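Local coordinates for 2-hydroxyisobutyryl-CoA synthetase (Aquincola tertiaricarbonis, PDB 6HDY), which belongs to the ANL superfamily of AMP-binding enzymes and carries the AMP-binding region and C-terminal domain that mark this family, at residues K83-F88 and M314-Y319; T98-S103 and Q335-L340. All blocks are in the same frame, centred on the assembly; numbering follows the deposited sequence.

Contact 1: K83-F88 and M314-Y319; sequences KSLEDF and MRRVPY
Two glutamates grip the guanidinium of Arg316: within the contact, NH2 of Arg316 lies 2.9 Å from OE1 of Glu86, and Glu89, one turn further along the same helix, forms a second salt bridge through NE. The bond to Glu86 is weak as a hydrogen bond, with an angle of 128° at the hydrogen, so charge attraction probably contributes much of its strength. The carboxylate carbon CD of Glu86 meets the guanidinium at its edge, in plane, and the bridge runs through one oxygen and one nitrogen, with the two flat groups turned 48° against each other. Leu85 fills in beside the bridge: its carbonyl O lies over one face of the guanidinium, and its CB is 4.0 Å from NH1 of Arg316. Arg316 reaches this place because its chain kinks at CG-CD (chi3 -62°) on the way to the helix. Leu85 and Arg316 also share Tyr305 of strand 304-310 as a neighbour. The helix starts at Ser84, its N-cap, whose OG accepts from Asp87 N at 3.3 Å. Asp87 reaches back beyond the cap, and its OD2 takes Lys83 N at 2.8 Å through the anti lone pair. Acidic groups in a first helical turn would be favoured by the helix dipole, which probably suits Glu86 and Asp87 here. The contact thus joins an N-capped helix start to a short, weakly bonded strand at one edge of an antiparallel sheet, 315-316, which pairs with strand 304-310 in a beta hairpin of the AMP-binding region.

Contact 2: T98-S103 and Q335-L340; sequences TDLRES and QPMIRL. With SO4 (sulfate ion), chain D.
Leu100 of helix 97-106 and Leu340, where strand 340-347 begins, make the nearest backbone approach of the two segments, their CA atoms 9.8 Å apart, and only apolar side chains span the distance. Leu100 points toward the loop and meets Met337 tip to tip: its CD2 is 3.8 Å from the Met337 methyl CE and 3.9 Å from the Met337 sulfur SD. Met337 folds over to make this meeting, bent at chi2 (-58°) and again at chi3. The same Leu100 CD2 touches CD1 of Leu340 at 4.1 Å, so one methyl serves both partners. Leu100 is nearly eclipsed about its CB-CG bond (chi2 15°), which points either to strain or to an uncertain placement of its methyls. One turn further along the helix, Ser103 OG donates to sulfate O1 at 3.0 Å and accepts from Asp112 N; Arg70 holds the same ion, probably a guest from the crystallisation liquor. Arg339 and Leu340 form a G1 beta bulge opposite Tyr327 of strand 322-329. Met281 packs on both Met337 and Leu340, while helix 66-74 meets the loop through Tyr68 and helix 97-106 through Phe67, and Ile338 turns to helix 43-64.

Both contacts set successive helices, 85-91 and 97-106, against parts of one antiparallel sheet region, an edge strand in contact 1 and a loop leading into strand 340-347 in contact 2, but at different depths. Contact 1 lies at edge strand 315-316, partly buried, and relies on charge; contact 2 is fully buried and relies on methyl and thioether packing. Its Leu340 side chain is also about 8 Å from the bound 8LQ. Although their centres are about 20 Å apart, the two join directly: Arg339 NH2 is 3.1 Å from Met314 O, a probable hydrogen bond, and Phe88 packs on Ile338. Their segments alternate along the chain, the two helices coming first and the two sheet-side segments later.

Contact 1: K83-F88 and M314-Y319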
loop_
_atom_site.group_PDB
_atom_site.type_symbol
_atom_site.label_atom_id
_atom_site.label_comp_id
_atom_site.label_asym_id
_atom_site.label_seq_id
_atom_site.Cartn_x
_atom_site.Cartn_y
_atom_site.Cartn_z
ATOM N N LYS A 83 -41.405 6.178 8.583
ATOM C CA LYS A 83 -42.531 5.429 8.012
ATOM C C LYS A 83 -42.632 5.559 6.493
ATOM O O LYS A 83 -43.514 4.954 5.887
ATOM C CB LYS A 83 -43.852 5.805 8.707
ATOM C CG LYS A 83 -43.896 5.433 10.190
ATOM C CD LYS A 83 -45.283 5.637 10.738
ATOM C CE LYS A 83 -45.401 5.425 12.223
ATOM N NZ LYS A 83 -46.827 5.517 12.652
ATOM N N SER A 84 -41.696 6.321 5.884
ATOM C CA SER A 84 -41.565 6.570 4.442
ATOM C C SER A 84 -40.214 7.240 4.154
ATOM O O SER A 84 -39.570 7.734 5.076
ATOM C CB SER A 84 -42.707 7.449 3.933
ATOM O OG SER A 84 -42.635 8.773 4.433
ATOM N N LEU A 85 -39.813 7.304 2.868
ATOM C CA LEU A 85 -38.583 7.954 2.420
ATOM C C LEU A 85 -38.669 9.472 2.638
ATOM O O LEU A 85 -37.641 10.140 2.807
ATOM C CB LEU A 85 -38.290 7.619 0.942
ATOM C CG LEU A 85 -37.986 6.135 0.620
ATOM C CD1 LEU A 85 -37.903 5.909 -0.886
ATOM C CD2 LEU A 85 -36.707 5.651 1.309
ATOM N N GLU A 86 -39.903 10.002 2.663
ATOM C CA GLU A 86 -40.185 11.410 2.924
ATOM C C GLU A 86 -39.947 11.737 4.412
ATOM O O GLU A 86 -39.513 12.841 4.728
ATOM C CB GLU A 86 -41.593 11.847 2.435
ATOM C CG GLU A 86 -42.465 10.785 1.762
ATOM C CD GLU A 86 -42.017 10.154 0.452
ATOM O OE1 GLU A 86 -41.548 10.884 -0.452
ATOM O OE2 GLU A 86 -42.179 8.919 0.318
ATOM N N ASP A 87 -40.198 10.769 5.315
ATOM C CA ASP A 87 -39.946 10.920 6.757
ATOM C C ASP A 87 -38.440 10.983 7.000
ATOM O O ASP A 87 -37.979 11.779 7.812
ATOM C CB ASP A 87 -40.519 9.733 7.549
ATOM C CG ASP A 87 -42.004 9.754 7.843
ATOM O OD1 ASP A 87 -42.589 10.858 7.906
ATOM O OD2 ASP A 87 -42.564 8.681 8.080
ATOM N N PHE A 88 -37.684 10.139 6.283
ATOM C CA PHE A 88 -36.233 10.049 6.329
ATOM C C PHE A 88 -35.562 11.391 6.006
ATOM O O PHE A 88 -34.738 11.850 6.790
ATOM C CB PHE A 88 -35.761 8.953 5.355
ATOM C CG PHE A 88 -34.353 8.455 5.562
ATOM C CD1 PHE A 88 -34.012 7.735 6.704
ATOM C CD2 PHE A 88 -33.376 8.657 4.590
ATOM C CE1 PHE A 88 -32.700 7.285 6.902
ATOM C CE2 PHE A 88 -32.079 8.161 4.763
ATOM C CZ PHE A 88 -31.746 7.497 5.927
ATOM N N MET A 314 -32.141 19.991 3.159
ATOM C CA MET A 314 -31.746 18.567 3.137
ATOM C C MET A 314 -32.864 17.622 2.647
ATOM O O MET A 314 -32.909 16.449 3.026
ATOM C CB MET A 314 -31.153 18.097 4.494
ATOM C CG MET A 314 -29.870 18.825 4.877
ATOM S SD MET A 314 -28.570 18.775 3.612
ATOM C CE MET A 314 -27.643 20.172 4.115
ATOM N N ARG A 315 -33.730 18.127 1.762
ATOM C CA ARG A 315 -34.793 17.334 1.152
ATOM C C ARG A 315 -34.424 17.081 -0.297
ATOM O O ARG A 315 -33.702 17.893 -0.881
ATOM C CB ARG A 315 -36.175 17.976 1.338
ATOM C CG ARG A 315 -36.746 17.687 2.733
ATOM C CD ARG A 315 -38.190 18.103 2.905
ATOM N NE ARG A 315 -38.299 19.332 3.693
ATOM C CZ ARG A 315 -38.653 20.515 3.197
ATOM N NH1 ARG A 315 -38.716 21.580 3.986
ATOM N NH2 ARG A 315 -38.960 20.639 1.909
ATOM N N ARG A 316 -34.823 15.912 -0.846
ATOM C CA ARG A 316 -34.494 15.528 -2.219
ATOM C C ARG A 316 -34.985 16.562 -3.225
ATOM O O ARG A 316 -36.076 17.105 -3.056
ATOM C CB ARG A 316 -35.070 14.139 -2.569
ATOM C CG ARG A 316 -34.376 12.953 -1.883
ATOM C CD ARG A 316 -35.209 11.677 -1.986
ATOM N NE ARG A 316 -36.511 11.806 -1.317
ATOM C CZ ARG A 316 -37.536 10.967 -1.470
ATOM N NH1 ARG A 316 -37.430 9.914 -2.270
ATOM N NH2 ARG A 316 -38.677 11.182 -0.830
ATOM N N VAL A 317 -34.145 16.879 -4.231
ATOM C CA VAL A 317 -34.491 17.794 -5.324
ATOM C C VAL A 317 -35.139 16.927 -6.420
ATOM O O VAL A 317 -34.798 15.734 -6.497
ATOM C CB VAL A 317 -33.290 18.635 -5.870
ATOM C CG1 VAL A 317 -32.693 19.524 -4.788
ATOM C CG2 VAL A 317 -32.208 17.780 -6.527
ATOM N N PRO A 318 -36.065 17.454 -7.269
ATOM C CA PRO A 318 -36.643 16.601 -8.331
ATOM C C PRO A 318 -35.572 16.146 -9.320
ATOM O O PRO A 318 -34.519 16.787 -9.401
ATOM C CB PRO A 318 -37.653 17.537 -9.031
ATOM C CG PRO A 318 -37.910 18.637 -8.066
ATOM C CD PRO A 318 -36.619 18.825 -7.336
ATOM N N TYR A 319 -35.828 15.055 -10.072
ATOM C CA TYR A 319 -34.889 14.589 -11.096
ATOM C C TYR A 319 -34.755 15.638 -12.198
ATOM O O TYR A 319 -35.732 16.299 -12.553
ATOM C CB TYR A 319 -35.304 13.230 -11.657
ATOM C CG TYR A 319 -35.294 12.124 -10.626
ATOM C CD1 TYR A 319 -34.112 11.745 -9.987
ATOM C CD2 TYR A 319 -36.464 11.457 -10.281
ATOM C CE1 TYR A 319 -34.095 10.711 -9.048
ATOM C CE2 TYR A 319 -36.463 10.438 -9.331
ATOM C CZ TYR A 319 -35.276 10.063 -8.721
ATOM O OH TYR A 319 -35.287 9.037 -7.812
#

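Contact 2: T98-S103 and Q335-L340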
loop_
_atom_site.group_PDB
_atom_site.type_symbol
_atom_site.label_atom_id
_atom_site.label_comp_id
_atom_site.label_asym_id
_atom_site.label_seq_id
_atom_site.Cartn_x
_atom_site.Cartn_y
_atom_site.Cartn_z
ATOM N N THR A 98 -17.583 17.515 10.398
ATOM C CA THR A 98 -17.227 18.189 11.649
ATOM C C THR A 98 -17.840 17.446 12.863
ATOM O O THR A 98 -17.219 17.440 13.931
ATOM C CB THR A 98 -17.672 19.666 11.635
ATOM O OG1 THR A 98 -19.095 19.725 11.565
ATOM C CG2 THR A 98 -17.075 20.457 10.480
ATOM N N ASP A 99 -19.040 16.801 12.690
ATOM C CA ASP A 99 -19.696 16.045 13.768
ATOM C C ASP A 99 -18.913 14.781 14.091
ATOM O O ASP A 99 -18.785 14.429 15.249
ATOM C CB ASP A 99 -21.166 15.706 13.415
ATOM C CG ASP A 99 -22.052 16.915 13.143
ATOM O OD1 ASP A 99 -21.851 17.962 13.806
ATOM O OD2 ASP A 99 -22.971 16.800 12.308
ATOM N N LEU A 100 -18.354 14.126 13.063
ATOM C CA LEU A 100 -17.543 12.917 13.204
ATOM C C LEU A 100 -16.243 13.205 13.976
ATOM O O LEU A 100 -15.858 12.429 14.857
ATOM C CB LEU A 100 -17.222 12.375 11.798
ATOM C CG LEU A 100 -18.154 11.325 11.189
ATOM C CD1 LEU A 100 -19.503 11.216 11.911
ATOM C CD2 LEU A 100 -18.272 11.511 9.706
ATOM N N ARG A 101 -15.588 14.336 13.642
ATOM C CA ARG A 101 -14.355 14.807 14.268
ATOM C C ARG A 101 -14.587 15.012 15.763
ATOM O O ARG A 101 -13.820 14.493 16.580
ATOM C CB ARG A 101 -13.859 16.109 13.597
ATOM C CG ARG A 101 -13.234 15.908 12.223
ATOM C CD ARG A 101 -12.861 17.226 11.549
ATOM N NE ARG A 101 -13.020 17.144 10.094
ATOM C CZ ARG A 101 -13.582 18.088 9.342
ATOM N NH1 ARG A 101 -14.029 19.209 9.894
ATOM N NH2 ARG A 101 -13.692 17.920 8.028
ATOM N N GLU A 102 -15.669 15.732 16.121
ATOM C CA GLU A 102 -16.035 16.019 17.519
ATOM C C GLU A 102 -16.302 14.737 18.314
ATOM O O GLU A 102 -15.806 14.598 19.433
ATOM C CB GLU A 102 -17.225 16.981 17.582
ATOM C CG GLU A 102 -16.867 18.403 17.175
ATOM C CD GLU A 102 -18.013 19.337 16.827
ATOM O OE1 GLU A 102 -19.195 18.948 16.995
ATOM O OE2 GLU A 102 -17.720 20.470 16.383
ATOM N N SER A 103 -17.019 13.775 17.696
ATOM C CA SER A 103 -17.334 12.468 18.287
ATOM C C SER A 103 -16.045 11.666 18.556
ATOM O O SER A 103 -15.930 11.015 19.590
ATOM C CB SER A 103 -18.272 11.688 17.372
ATOM O OG SER A 103 -18.636 10.462 17.982
ATOM N N GLN A 335 -19.009 1.882 12.198
ATOM C CA GLN A 335 -19.073 3.292 11.769
ATOM C C GLN A 335 -20.149 3.523 10.693
ATOM O O GLN A 335 -19.845 4.096 9.648
ATOM C CB GLN A 335 -17.688 3.824 11.345
ATOM C CG GLN A 335 -16.697 3.865 12.535
ATOM C CD GLN A 335 -15.365 4.483 12.140
ATOM O OE1 GLN A 335 -14.774 4.137 11.116
ATOM N NE2 GLN A 335 -14.851 5.395 12.957
ATOM N N PRO A 336 -21.423 3.037 10.878
ATOM C CA PRO A 336 -22.420 3.246 9.810
ATOM C C PRO A 336 -22.759 4.723 9.664
ATOM O O PRO A 336 -22.915 5.431 10.656
ATOM C CB PRO A 336 -23.619 2.395 10.249
ATOM C CG PRO A 336 -23.506 2.308 11.725
ATOM C CD PRO A 336 -22.024 2.343 12.043
ATOM N N MET A 337 -22.798 5.185 8.438
ATOM C CA MET A 337 -23.108 6.574 8.115
ATOM C C MET A 337 -24.570 6.685 7.731
ATOM O O MET A 337 -25.014 6.010 6.798
ATOM C CB MET A 337 -22.236 7.089 6.957
ATOM C CG MET A 337 -20.759 7.248 7.259
ATOM S SD MET A 337 -20.251 8.333 8.609
ATOM C CE MET A 337 -21.319 9.558 8.534
ATOM N N ILE A 338 -25.328 7.486 8.489
ATOM C CA ILE A 338 -26.757 7.672 8.237
ATOM C C ILE A 338 -27.004 9.129 7.896
ATOM O O ILE A 338 -26.977 10.003 8.764
ATOM C CB ILE A 338 -27.686 7.132 9.371
ATOM C CG1 ILE A 338 -27.317 5.680 9.751
ATOM C CG2 ILE A 338 -29.159 7.233 8.951
ATOM C CD1 ILE A 338 -27.874 5.219 11.031
ATOM N N ARG A 339 -27.250 9.369 6.617
ATOM C CA ARG A 339 -27.492 10.684 6.048
ATOM C C ARG A 339 -26.268 11.578 6.215
ATOM O O ARG A 339 -26.362 12.683 6.737
ATOM C CB ARG A 339 -28.819 11.312 6.562
ATOM C CG ARG A 339 -29.983 10.770 5.776
ATOM C CD ARG A 339 -31.357 11.263 6.167
ATOM N NE ARG A 339 -31.486 12.715 6.268
ATOM C CZ ARG A 339 -31.776 13.536 5.265
ATOM N NH1 ARG A 339 -31.902 13.069 4.028
ATOM N NH2 ARG A 339 -31.918 14.833 5.485
ATOM N N LEU A 340 -25.107 11.097 5.757
ATOM C CA LEU A 340 -23.897 11.927 5.767
ATOM C C LEU A 340 -23.943 12.898 4.584
ATOM O O LEU A 340 -24.161 12.491 3.435
ATOM C CB LEU A 340 -22.587 11.106 5.754
ATOM C CG LEU A 340 -21.231 11.857 5.592
ATOM C CD1 LEU A 340 -20.889 12.686 6.839
ATOM C CD2 LEU A 340 -20.091 10.880 5.278
HETATM S S SO4 D . -20.667 13.018 20.261
HETATM O O1 SO4 D . -20.337 11.572 20.243
HETATM O O2 SO4 D . -19.773 13.748 21.174
HETATM O O3 SO4 D . -22.068 13.169 20.703
HETATM O O4 SO4 D . -20.536 13.634 18.925
#